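Local coordinates for protein oxalate biosynthetic component 1 (PDB 5IKY) that produces oxalate in quorum sensing-dependent oxalogenesis as a bifunctional enzyme that combines serine hydrolase (alpha/beta-hydrolase) and lyase activities, at residues A[200-205]-A[227-232]; A[12-17]-A[281-286]; A[211-216]-A[222-227]; A[44-49]-A[246-251]. All coordinates share one frame; numbering follows the deposited sequence.

Contact 1. Residues A[200-205]-A[227-232]; sequences PYLPIT and HTRATD. With MG (magnesium ion), chain B.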
loop_
_atom_site.group_PDB
_atom_site.type_symbol
_atom_site.label_atom_id
_atom_site.label_comp_id
_atom_site.label_asym_id
_atom_site.label_seq_id
_atom_site.Cartn_x
_atom_site.Cartn_y
_atom_site.Cartn_z
ATOM N N PRO A 200 -10.387 16.551 15.821
ATOM C CA PRO A 200 -9.421 15.739 16.565
ATOM C C PRO A 200 -8.581 14.848 15.651
ATOM O O PRO A 200 -7.715 14.120 16.131
ATOM C CB PRO A 200 -10.312 14.893 17.474
ATOM C CG PRO A 200 -11.595 14.778 16.736
ATOM C CD PRO A 200 -11.770 16.083 16.018
ATOM N N TYR A 201 -8.835 14.910 14.348
ATOM C CA TYR A 201 -8.172 14.014 13.409
ATOM C C TYR A 201 -7.233 14.753 12.461
ATOM O O TYR A 201 -6.575 14.135 11.625
ATOM C CB TYR A 201 -9.214 13.228 12.611
ATOM C CG TYR A 201 -10.187 12.476 13.491
ATOM C CD1 TYR A 201 -9.789 11.335 14.176
ATOM C CD2 TYR A 201 -11.499 12.908 13.642
ATOM C CE1 TYR A 201 -10.668 10.644 14.986
ATOM C CE2 TYR A 201 -12.388 12.221 14.452
ATOM C CZ TYR A 201 -11.965 11.090 15.120
ATOM O OH TYR A 201 -12.841 10.400 15.925
ATOM N N LEU A 202 -7.167 16.073 12.597
ATOM C CA LEU A 202 -6.291 16.864 11.743
ATOM C C LEU A 202 -4.835 16.726 12.169
ATOM O O LEU A 202 -4.482 17.035 13.306
ATOM C CB LEU A 202 -6.693 18.336 11.756
ATOM C CG LEU A 202 -5.951 19.136 10.685
ATOM C CD1 LEU A 202 -6.504 18.811 9.304
ATOM C CD2 LEU A 202 -6.022 20.616 10.964
ATOM N N PRO A 203 -3.985 16.262 11.247
ATOM C CA PRO A 203 -2.554 16.079 11.504
ATOM C C PRO A 203 -1.762 17.370 11.295
ATOM O O PRO A 203 -1.828 17.958 10.216
ATOM C CB PRO A 203 -2.158 15.017 10.479
ATOM C CG PRO A 203 -3.080 15.267 9.320
ATOM C CD PRO A 203 -4.365 15.833 9.887
ATOM N N ILE A 204 -1.025 17.809 12.311
ATOM C CA ILE A 204 -0.219 19.023 12.184
ATOM C C ILE A 204 1.250 18.776 12.524
ATOM O O ILE A 204 2.071 19.689 12.453
ATOM C CB ILE A 204 -0.760 20.160 13.077
ATOM C CG1 ILE A 204 -0.726 19.750 14.551
ATOM C CG2 ILE A 204 -2.169 20.543 12.651
ATOM C CD1 ILE A 204 -1.309 20.793 15.488
ATOM N N THR A 205 1.578 17.542 12.893
ATOM C CA THR A 205 2.969 17.165 13.116
ATOM C C THR A 205 3.446 16.275 11.979
ATOM O O THR A 205 2.633 15.688 11.265
ATOM C CB THR A 205 3.169 16.426 14.451
ATOM O OG1 THR A 205 2.464 15.178 14.417
ATOM C CG2 THR A 205 2.665 17.274 15.616
ATOM N N HIS A 227 0.549 20.301 3.259
ATOM C CA HIS A 227 0.878 21.554 3.946
ATOM C C HIS A 227 1.627 21.247 5.250
ATOM O O HIS A 227 1.627 20.107 5.728
ATOM C CB HIS A 227 -0.374 22.362 4.299
ATOM C CG HIS A 227 -1.097 22.950 3.129
ATOM N ND1 HIS A 227 -1.267 24.308 2.971
ATOM C CD2 HIS A 227 -1.733 22.367 2.086
ATOM C CE1 HIS A 227 -1.961 24.538 1.870
ATOM N NE2 HIS A 227 -2.255 23.377 1.313
ATOM N N THR A 228 2.240 22.268 5.841
ATOM C CA THR A 228 2.794 22.149 7.187
ATOM C C THR A 228 2.338 23.326 8.051
ATOM O O THR A 228 1.886 24.347 7.535
ATOM C CB THR A 228 4.335 22.082 7.179
ATOM O OG1 THR A 228 4.864 23.155 6.390
ATOM C CG2 THR A 228 4.808 20.755 6.602
ATOM N N ARG A 229 2.450 23.176 9.368
ATOM C CA ARG A 229 1.969 24.199 10.293
ATOM C C ARG A 229 3.056 24.638 11.266
ATOM O O ARG A 229 3.758 23.808 11.842
ATOM C CB ARG A 229 0.761 23.687 11.081
ATOM C CG ARG A 229 -0.389 23.166 10.230
ATOM C CD ARG A 229 -1.039 24.268 9.417
ATOM N NE ARG A 229 -2.266 23.804 8.778
ATOM C CZ ARG A 229 -3.466 23.855 9.347
ATOM N NH1 ARG A 229 -3.599 24.351 10.568
ATOM N NH2 ARG A 229 -4.533 23.408 8.698
ATOM N N ALA A 230 3.177 25.949 11.455
ATOM C CA ALA A 230 4.153 26.505 12.384
ATOM C C ALA A 230 3.755 26.232 13.829
ATOM O O ALA A 230 2.577 26.048 14.132
ATOM C CB ALA A 230 4.311 27.998 12.154
ATOM N N THR A 231 4.745 26.212 14.717
ATOM C CA THR A 231 4.505 25.993 16.139
ATOM C C THR A 231 5.201 27.051 16.992
ATOM O O THR A 231 5.444 26.841 18.179
ATOM C CB THR A 231 4.991 24.601 16.586
ATOM O OG1 THR A 231 6.391 24.473 16.310
ATOM C CG2 THR A 231 4.229 23.503 15.860
ATOM N N ASP A 232 5.516 28.188 16.381
ATOM C CA ASP A 232 6.279 29.235 17.054
ATOM C C ASP A 232 5.491 29.912 18.176
ATOM O O ASP A 232 6.075 30.415 19.135
ATOM C CB ASP A 232 6.755 30.284 16.042
ATOM C CG ASP A 232 5.657 30.725 15.090
ATOM O OD1 ASP A 232 4.466 30.498 15.394
ATOM O OD2 ASP A 232 5.986 31.302 14.033
HETATM MG MG MG B . -3.635 23.702 -0.470
HETATM O O HOH W 1 3.649 20.492 10.206
HETATM O O HOH W 2 -2.104 25.353 -1.729
#

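Contact 2. Residues A[12-17]-A[281-286]; sequences VGAVPK and SARGDR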
loop_
_atom_site.group_PDB
_atom_site.type_symbol
_atom_site.label_atom_id
_atom_site.label_comp_id
_atom_site.label_asym_id
_atom_site.label_seq_id
_atom_site.Cartn_x
_atom_site.Cartn_y
_atom_site.Cartn_z
ATOM N N VAL A 12 -3.974 18.060 5.226
ATOM C CA VAL A 12 -3.582 19.075 6.205
ATOM C C VAL A 12 -4.243 20.429 5.971
ATOM O O VAL A 12 -5.070 20.873 6.769
ATOM C CB VAL A 12 -2.053 19.275 6.224
ATOM C CG1 VAL A 12 -1.658 20.209 7.359
ATOM C CG2 VAL A 12 -1.346 17.934 6.373
ATOM N N GLY A 13 -3.861 21.097 4.890
ATOM C CA GLY A 13 -4.457 22.373 4.548
ATOM C C GLY A 13 -3.939 23.546 5.358
ATOM O O GLY A 13 -2.932 23.438 6.061
ATOM N N ALA A 14 -4.644 24.667 5.266
ATOM C CA ALA A 14 -4.208 25.909 5.893
ATOM C C ALA A 14 -5.151 26.370 7.003
ATOM O O ALA A 14 -4.713 26.940 8.003
ATOM C CB ALA A 14 -4.074 27.003 4.837
ATOM N N VAL A 15 -6.445 26.125 6.824
ATOM C CA VAL A 15 -7.459 26.702 7.708
ATOM C C VAL A 15 -7.854 25.844 8.921
ATOM O O VAL A 15 -7.814 26.341 10.050
ATOM C CB VAL A 15 -8.739 27.046 6.914
ATOM C CG1 VAL A 15 -9.830 27.548 7.849
ATOM C CG2 VAL A 15 -8.431 28.079 5.846
ATOM N N PRO A 16 -8.242 24.568 8.711
ATOM C CA PRO A 16 -8.738 23.837 9.885
ATOM C C PRO A 16 -7.665 23.638 10.951
ATOM O O PRO A 16 -6.475 23.720 10.648
ATOM C CB PRO A 16 -9.177 22.491 9.301
ATOM C CG PRO A 16 -8.323 22.318 8.095
ATOM C CD PRO A 16 -8.171 23.697 7.522
ATOM N N LYS A 17 -8.086 23.386 12.185
ATOM C CA LYS A 17 -7.145 23.227 13.288
ATOM C C LYS A 17 -7.368 21.924 14.042
ATOM O O LYS A 17 -8.465 21.367 14.035
ATOM C CB LYS A 17 -7.248 24.406 14.258
ATOM C CG LYS A 17 -7.054 25.770 13.615
ATOM C CD LYS A 17 -7.060 26.871 14.664
ATOM C CE LYS A 17 -6.968 28.246 14.031
ATOM N NZ LYS A 17 -6.976 29.317 15.066
ATOM N N SER A 281 1.757 27.795 -1.034
ATOM C CA SER A 281 0.850 28.843 -0.583
ATOM C C SER A 281 1.427 29.686 0.549
ATOM O O SER A 281 2.102 29.172 1.444
ATOM C CB SER A 281 -0.475 28.220 -0.140
ATOM O OG SER A 281 -1.305 29.171 0.495
ATOM N N ALA A 282 1.157 30.986 0.499
ATOM C CA ALA A 282 1.549 31.892 1.571
ATOM C C ALA A 282 0.316 32.370 2.335
ATOM O O ALA A 282 0.335 33.426 2.967
ATOM C CB ALA A 282 2.327 33.074 1.016
ATOM N N ARG A 283 -0.754 31.581 2.266
ATOM C CA ARG A 283 -1.990 31.875 2.986
ATOM C C ARG A 283 -1.750 31.887 4.491
ATOM O O ARG A 283 -1.181 30.946 5.043
ATOM C CB ARG A 283 -3.071 30.851 2.632
ATOM C CG ARG A 283 -4.441 31.134 3.232
ATOM C CD ARG A 283 -5.434 30.058 2.811
ATOM N NE ARG A 283 -6.813 30.391 3.161
ATOM C CZ ARG A 283 -7.868 29.665 2.800
ATOM N NH1 ARG A 283 -9.090 30.038 3.157
ATOM N NH2 ARG A 283 -7.700 28.565 2.074
ATOM N N GLY A 284 -2.185 32.956 5.150
ATOM C CA GLY A 284 -1.970 33.113 6.577
ATOM C C GLY A 284 -0.777 34.001 6.871
ATOM O O GLY A 284 -0.521 34.356 8.022
ATOM N N ASP A 285 -0.048 34.361 5.819
ATOM C CA ASP A 285 1.131 35.211 5.942
ATOM C C ASP A 285 1.416 35.905 4.612
ATOM O O ASP A 285 2.368 35.562 3.907
ATOM C CB ASP A 285 2.341 34.389 6.395
ATOM C CG ASP A 285 3.534 35.255 6.757
ATOM O OD1 ASP A 285 3.341 36.464 7.009
ATOM O OD2 ASP A 285 4.664 34.723 6.794
ATOM N N ARG A 286 0.582 36.886 4.280
ATOM C CA ARG A 286 0.633 37.562 2.986
ATOM C C ARG A 286 1.903 38.386 2.778
ATOM O O ARG A 286 2.302 38.644 1.643
ATOM C CB ARG A 286 -0.590 38.465 2.824
ATOM C CG ARG A 286 -0.714 39.518 3.912
ATOM C CD ARG A 286 -1.905 40.431 3.682
ATOM N NE ARG A 286 -2.128 41.317 4.821
ATOM C CZ ARG A 286 -1.601 42.531 4.940
ATOM N NH1 ARG A 286 -0.820 43.016 3.983
ATOM N NH2 ARG A 286 -1.861 43.266 6.013
#

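Contact 3. Residues A[211-216]-A[222-227]; sequences DASREA and AVVHLH. With MG (magnesium ion), chain B.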
loop_
_atom_site.group_PDB
_atom_site.type_symbol
_atom_site.label_atom_id
_atom_site.label_comp_id
_atom_site.label_asym_id
_atom_site.label_seq_id
_atom_site.Cartn_x
_atom_site.Cartn_y
_atom_site.Cartn_z
ATOM N N ASP A 211 1.305 9.601 8.570
ATOM C CA ASP A 211 0.262 8.607 8.800
ATOM C C ASP A 211 -1.013 8.910 8.016
ATOM O O ASP A 211 -1.598 8.015 7.408
ATOM C CB ASP A 211 -0.058 8.502 10.292
ATOM C CG ASP A 211 1.039 7.809 11.070
ATOM O OD1 ASP A 211 1.820 7.055 10.450
ATOM O OD2 ASP A 211 1.121 8.012 12.301
ATOM N N ALA A 212 -1.439 10.169 8.028
ATOM C CA ALA A 212 -2.648 10.564 7.313
ATOM C C ALA A 212 -2.497 10.318 5.815
ATOM O O ALA A 212 -3.451 9.924 5.141
ATOM C CB ALA A 212 -2.973 12.026 7.583
ATOM N N SER A 213 -1.292 10.545 5.304
ATOM C CA SER A 213 -0.998 10.321 3.894
ATOM C C SER A 213 -1.083 8.840 3.540
ATOM O O SER A 213 -1.695 8.466 2.537
ATOM C CB SER A 213 0.388 10.863 3.550
ATOM O OG SER A 213 0.460 12.260 3.787
ATOM N N ARG A 214 -0.465 8.003 4.371
ATOM C CA ARG A 214 -0.474 6.559 4.163
ATOM C C ARG A 214 -1.896 6.000 4.134
ATOM O O ARG A 214 -2.224 5.151 3.299
ATOM C CB ARG A 214 0.339 5.857 5.257
ATOM C CG ARG A 214 1.799 6.289 5.332
ATOM C CD ARG A 214 2.742 5.192 4.878
ATOM N NE ARG A 214 2.965 4.181 5.906
ATOM C CZ ARG A 214 3.096 2.880 5.662
ATOM N NH1 ARG A 214 3.018 2.425 4.419
ATOM N NH2 ARG A 214 3.304 2.034 6.660
ATOM N N GLU A 215 -2.736 6.479 5.046
ATOM C CA GLU A 215 -4.128 6.040 5.117
ATOM C C GLU A 215 -4.873 6.393 3.837
ATOM O O GLU A 215 -5.657 5.599 3.320
ATOM C CB GLU A 215 -4.830 6.670 6.319
ATOM C CG GLU A 215 -4.233 6.298 7.664
ATOM C CD GLU A 215 -4.748 7.180 8.787
ATOM O OE1 GLU A 215 -5.661 7.995 8.534
ATOM O OE2 GLU A 215 -4.236 7.060 9.921
ATOM N N ALA A 216 -4.616 7.593 3.332
ATOM C CA ALA A 216 -5.259 8.071 2.119
ATOM C C ALA A 216 -4.833 7.250 0.906
ATOM O O ALA A 216 -5.652 6.921 0.047
ATOM C CB ALA A 216 -4.942 9.539 1.903
ATOM N N ALA A 222 -4.085 8.701 -5.365
ATOM C CA ALA A 222 -2.884 8.617 -6.186
ATOM C C ALA A 222 -1.946 9.783 -5.905
ATOM O O ALA A 222 -0.732 9.670 -6.070
ATOM C CB ALA A 222 -3.252 8.579 -7.661
ATOM N N VAL A 223 -2.515 10.910 -5.489
ATOM C CA VAL A 223 -1.730 12.108 -5.212
ATOM C C VAL A 223 -1.964 12.595 -3.783
ATOM O O VAL A 223 -3.075 12.548 -3.275
ATOM C CB VAL A 223 -2.068 13.245 -6.190
ATOM C CG1 VAL A 223 -1.136 14.428 -5.980
ATOM C CG2 VAL A 223 -1.980 12.751 -7.627
ATOM N N VAL A 224 -0.918 13.080 -3.130
ATOM C CA VAL A 224 -1.075 13.632 -1.792
ATOM C C VAL A 224 -0.704 15.114 -1.789
ATOM O O VAL A 224 0.399 15.478 -2.031
ATOM C CB VAL A 224 -0.237 12.871 -0.779
ATOM C CG1 VAL A 224 -0.490 13.377 0.617
ATOM C CG2 VAL A 224 -0.526 11.391 -0.841
ATOM N N HIS A 225 -1.667 15.967 -1.472
ATOM C CA HIS A 225 -1.406 17.399 -1.321
ATOM C C HIS A 225 -0.872 17.688 0.080
ATOM O O HIS A 225 -1.629 17.480 1.028
ATOM C CB HIS A 225 -2.640 18.279 -1.462
ATOM C CG HIS A 225 -2.307 19.668 -1.849
ATOM N ND1 HIS A 225 -1.230 20.361 -1.305
ATOM C CD2 HIS A 225 -3.078 20.571 -2.467
ATOM C CE1 HIS A 225 -1.263 21.600 -1.785
ATOM N NE2 HIS A 225 -2.373 21.752 -2.474
ATOM N N LEU A 226 0.308 18.303 0.223
ATOM C CA LEU A 226 0.747 18.554 1.589
ATOM C C LEU A 226 0.884 20.031 1.994
ATOM O O LEU A 226 1.280 20.881 1.194
ATOM C CB LEU A 226 2.048 17.815 1.848
ATOM C CG LEU A 226 1.968 16.291 1.817
ATOM C CD1 LEU A 226 3.339 15.701 2.060
ATOM C CD2 LEU A 226 0.962 15.763 2.837
ATOM N N HIS A 227 0.549 20.301 3.259
ATOM C CA HIS A 227 0.878 21.554 3.946
ATOM C C HIS A 227 1.627 21.247 5.250
ATOM O O HIS A 227 1.627 20.107 5.728
ATOM C CB HIS A 227 -0.374 22.362 4.299
ATOM C CG HIS A 227 -1.097 22.950 3.129
ATOM N ND1 HIS A 227 -1.267 24.308 2.971
ATOM C CD2 HIS A 227 -1.733 22.367 2.086
ATOM C CE1 HIS A 227 -1.961 24.538 1.870
ATOM N NE2 HIS A 227 -2.255 23.377 1.313
HETATM MG MG MG B . -3.635 23.702 -0.470
HETATM O O HOH W 2 -2.104 25.353 -1.729
#

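Contact 4. Residues A[44-49]-A[246-251]; sequences IKALEA and IGIGSQ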
loop_
_atom_site.group_PDB
_atom_site.type_symbol
_atom_site.label_atom_id
_atom_site.label_comp_id
_atom_site.label_asym_id
_atom_site.label_seq_id
_atom_site.Cartn_x
_atom_site.Cartn_y
_atom_site.Cartn_z
ATOM N N ILE A 44 -8.644 34.632 29.711
ATOM C CA ILE A 44 -9.911 34.699 28.991
ATOM C C ILE A 44 -9.723 35.148 27.544
ATOM O O ILE A 44 -10.290 34.552 26.627
ATOM C CB ILE A 44 -10.911 35.641 29.696
ATOM C CG1 ILE A 44 -11.393 35.016 31.004
ATOM C CG2 ILE A 44 -12.107 35.924 28.802
ATOM C CD1 ILE A 44 -12.457 35.822 31.713
ATOM N N LYS A 45 -8.918 36.185 27.333
ATOM C CA LYS A 45 -8.706 36.695 25.982
ATOM C C LYS A 45 -7.915 35.699 25.138
ATOM O O LYS A 45 -8.046 35.672 23.913
ATOM C CB LYS A 45 -7.997 38.055 26.010
ATOM C CG LYS A 45 -6.507 37.999 26.304
ATOM C CD LYS A 45 -5.840 39.330 25.992
ATOM C CE LYS A 45 -6.034 39.714 24.533
ATOM N NZ LYS A 45 -5.368 41.003 24.191
ATOM N N ALA A 46 -7.101 34.875 25.793
ATOM C CA ALA A 46 -6.355 33.835 25.092
ATOM C C ALA A 46 -7.290 32.701 24.696
ATOM O O ALA A 46 -7.171 32.136 23.610
ATOM C CB ALA A 46 -5.216 33.314 25.954
ATOM N N LEU A 47 -8.226 32.376 25.584
ATOM C CA LEU A 47 -9.227 31.353 25.305
ATOM C C LEU A 47 -10.129 31.772 24.147
ATOM O O LEU A 47 -10.354 31.002 23.211
ATOM C CB LEU A 47 -10.069 31.066 26.550
ATOM C CG LEU A 47 -9.412 30.246 27.663
ATOM C CD1 LEU A 47 -10.280 30.240 28.909
ATOM C CD2 LEU A 47 -9.142 28.826 27.198
ATOM N N GLU A 48 -10.635 33.001 24.211
ATOM C CA GLU A 48 -11.562 33.499 23.201
ATOM C C GLU A 48 -10.891 33.638 21.837
ATOM O O GLU A 48 -11.552 33.550 20.801
ATOM C CB GLU A 48 -12.156 34.839 23.641
ATOM C CG GLU A 48 -12.994 34.748 24.906
ATOM C CD GLU A 48 -13.844 35.980 25.142
ATOM O OE1 GLU A 48 -13.289 37.097 25.147
ATOM O OE2 GLU A 48 -15.069 35.828 25.333
ATOM N N ALA A 49 -9.577 33.841 21.839
ATOM C CA ALA A 49 -8.817 33.918 20.596
ATOM C C ALA A 49 -8.637 32.531 19.987
ATOM O O ALA A 49 -8.308 32.400 18.809
ATOM C CB ALA A 49 -7.464 34.569 20.837
ATOM N N ILE A 246 -5.033 23.777 28.640
ATOM C CA ILE A 246 -5.633 24.041 27.336
ATOM C C ILE A 246 -4.573 24.436 26.313
ATOM O O ILE A 246 -3.823 25.388 26.520
ATOM C CB ILE A 246 -6.685 25.159 27.409
ATOM C CG1 ILE A 246 -7.672 24.892 28.545
ATOM C CG2 ILE A 246 -7.410 25.292 26.075
ATOM C CD1 ILE A 246 -8.523 23.665 28.333
ATOM N N GLY A 247 -4.514 23.701 25.209
ATOM C CA GLY A 247 -3.565 24.000 24.154
ATOM C C GLY A 247 -4.005 25.189 23.325
ATOM O O GLY A 247 -5.122 25.214 22.803
ATOM N N ILE A 248 -3.130 26.184 23.212
ATOM C CA ILE A 248 -3.410 27.364 22.402
ATOM C C ILE A 248 -2.308 27.589 21.368
ATOM O O ILE A 248 -1.183 27.115 21.526
ATOM C CB ILE A 248 -3.561 28.633 23.271
ATOM C CG1 ILE A 248 -2.273 28.915 24.047
ATOM C CG2 ILE A 248 -4.738 28.498 24.225
ATOM C CD1 ILE A 248 -2.321 30.197 24.845
ATOM N N GLY A 249 -2.644 28.318 20.310
ATOM C CA GLY A 249 -1.714 28.560 19.224
ATOM C C GLY A 249 -2.464 28.757 17.926
ATOM O O GLY A 249 -3.604 28.313 17.787
ATOM N N SER A 250 -1.827 29.422 16.970
ATOM C CA SER A 250 -2.472 29.727 15.699
ATOM C C SER A 250 -2.547 28.512 14.782
ATOM O O SER A 250 -3.437 28.432 13.932
ATOM C CB SER A 250 -1.734 30.859 14.983
ATOM O OG SER A 250 -1.539 31.965 15.846
ATOM N N GLN A 251 -1.617 27.573 14.964
ATOM C CA GLN A 251 -1.447 26.450 14.042
ATOM C C GLN A 251 -1.383 26.983 12.615
ATOM O O GLN A 251 -2.023 26.452 11.707
ATOM C CB GLN A 251 -2.582 25.432 14.193
ATOM C CG GLN A 251 -2.534 24.627 15.486
ATOM C CD GLN A 251 -3.709 23.674 15.630
ATOM O OE1 GLN A 251 -4.096 22.994 14.679
ATOM N NE2 GLN A 251 -4.284 23.622 16.827
#

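Contact 1. Residues A[200-205]-A[227-232]
R229 is the residue of 227-232 that L202 and I204 lean on, three residues past the end of barrel strand 223-226. H227 comes first and faces the metal: its NE2 binds magnesium at 2.3 Å, while ND1 is hydrogen-bonded to OD1 of N253, a second-shell bond that, with the metal, probably helps fix the rotation of the imidazole. E477 supplies the other protein ligand, and water 2 lies 2.6 Å from the magnesium. T228 is anchored through OG1, hydrogen-bonded to H254 O and V256 N. At R229 the segments come together. Water 1 bridges the backbones, donating to I204 O at 2.9 Å and accepting from R229 N at 3.1 Å. The arginine chain bends about its CB-CG bond (chi2 -66°), and both neighbours cross it at about a right angle: I204 lays CG2 against R229 CG at 4.0 Å, and L202 brings CD2 to R229 NH2 at 3.9 Å, obliquely to the guanidinium. L202 reaches it with CG anti to the backbone N (chi1 -170°). The buried guanidinium is well supplied with acceptors, NE using G13 O, NH2 using P16 O and NH1 using Q251 O, so carbonyls of two loops hold one charge. Past R229, A230 pairs through its backbone with R252. The site belongs to a TIM barrel: 227-232 leaves the C-terminal end of strand 223-226 and runs on to strand 235-237, whereas 200-205 follows strand 198-199 and ends at T205, whose side chain N-caps helix 206-218.

Contact 2. Residues A[12-17]-A[281-286]
A14 and R283 bring the two loops together, their CA atoms 7.0 Å apart, and each loop follows a strand of the TIM barrel: 12-17 comes after strand 4-9, whereas the loop of 281-286 comes after strand 275-278. Between these two strands lies 223-226, so the contact joins the loops that follow next-but-one strands, at the C-terminal end of the barrel. Segment 281-286 is a tight corner. An ST turn, in which R283 N donates to S281 OG at 3.0 Å and 161°, runs into a type II beta turn from A282 to D285 closed by D285 N on A282 O. G284 takes the third place of that turn at a positive phi of 98°, a conformation suited to glycine. R283, second in the turn, sends out a fully extended chain, CG anti to the backbone N, that passes alongside A14 and ends beneath V15. One methyl of V15 sits on the flat guanidinium: CG2 lies 3.4 Å above its plane, over the centre, rather than at an edge. The charge also has an aromatic partner, F320, in a cation-pi contact. R283 O is hydrogen-bonded to ND2 of N253, the residue whose other amide atom holds the magnesium ligand H227; the turn thus reaches the metal site through the second shell. The side chain of A14 itself is about 6 Å from the magnesium, and its CB touches R283 CD at 3.9 Å.

Contact 3. Residues A[211-216]-A[222-227]
S213 OG rests on two neighbouring methyl groups, V224 CG1 at 3.5 Å and L226 CD2 at 3.7 Å, and its polar need is met within its own helix by a hydrogen bond to I209 O. The setting is the beta/alpha layering of the TIM barrel, with helix 206-218 on the outside leading into strand 223-226 of the inner parallel sheet. OG stands anti to the carbonyl carbon (chi1 -61°), which turns it back to the carbonyl one helical turn earlier; a buried hydroxyl satisfied in this way can be packed against hydrocarbon. V224 points its CB toward the helix, and its CG1 also meets S213 CB at 4.0 Å. L226, two residues along the strand, starts off to the side and reaches the hydroxyl with CD2 at the end of its chain. L226 also touches Y260 and I263, and S213 touches L267, so helix 257-270 closes this interface from beside the first helix. Strand 223-226 is hydrogen-bonded through its backbone to strands 4-9 and 275-278, while R214 on the other side of helix 206-218 forms a salt bridge with E271. H225 points away from the helix and into the barrel. Its ring comes near the metal bound by H227, two residues on, but H225 NE2 stays 3.1 Å from the magnesium, too long for a metal bond.

Contact 4. Residues A[44-49]-A[246-251]
Apolar contact joins L47 to I246 and A46 to I248, with the backbones closest between A46 and I248, whose CA atoms are 7.6 Å apart. L47 and I246 cross at about a right angle, L47 CD2 meeting I246 CG2 at 4.1 Å. The leucine leaves the helix to one side and swings its branch over with CG anti to the carbonyl carbon (chi1 -75°). The second pair is looser: I248 points at the helix and extends its longer arm (chi2 176°) until CD1 lies 4.4 Å from A46 CB. L237 touches A46, L47 and I248, adding a third aliphatic group from the neighbouring strand. That strand, 235-237, pairs with 246-248 in a two-stranded antiparallel ribbon, and helix 37-49 of the N-terminal domain packs across it; the contact therefore joins that domain to the TIM-barrel region of the beta-keto acid cleavage family, probably the lyase part. A polar link runs through N50, the residue after 44-49, which is bonded to G249 N through OD1 and to A46 O through ND2, bridging helix and ribbon.

How the contacts relate
R229 is the hub. Its NE reaches G13 O at 2.8 Å and its NH2 reaches P16 O at 2.8 Å in contact 2, whose centre lies about 10 Å from that of contact 1. Its NH1 reaches Q251 O at 2.9 Å in contact 4. Contacts 1 and 3 share H227 and the magnesium, and P203 CG packs on A212 CB at 3.7 Å between them. Contact 2 approaches the same histidine, G13 O being 3.3 Å from H227 CB. Contacts 3 and 4 are the remote pair, with centres about 28 Å apart and nearest atoms about 9 Å apart: one lies in the barrel wall, the other at its border with the N-terminal domain.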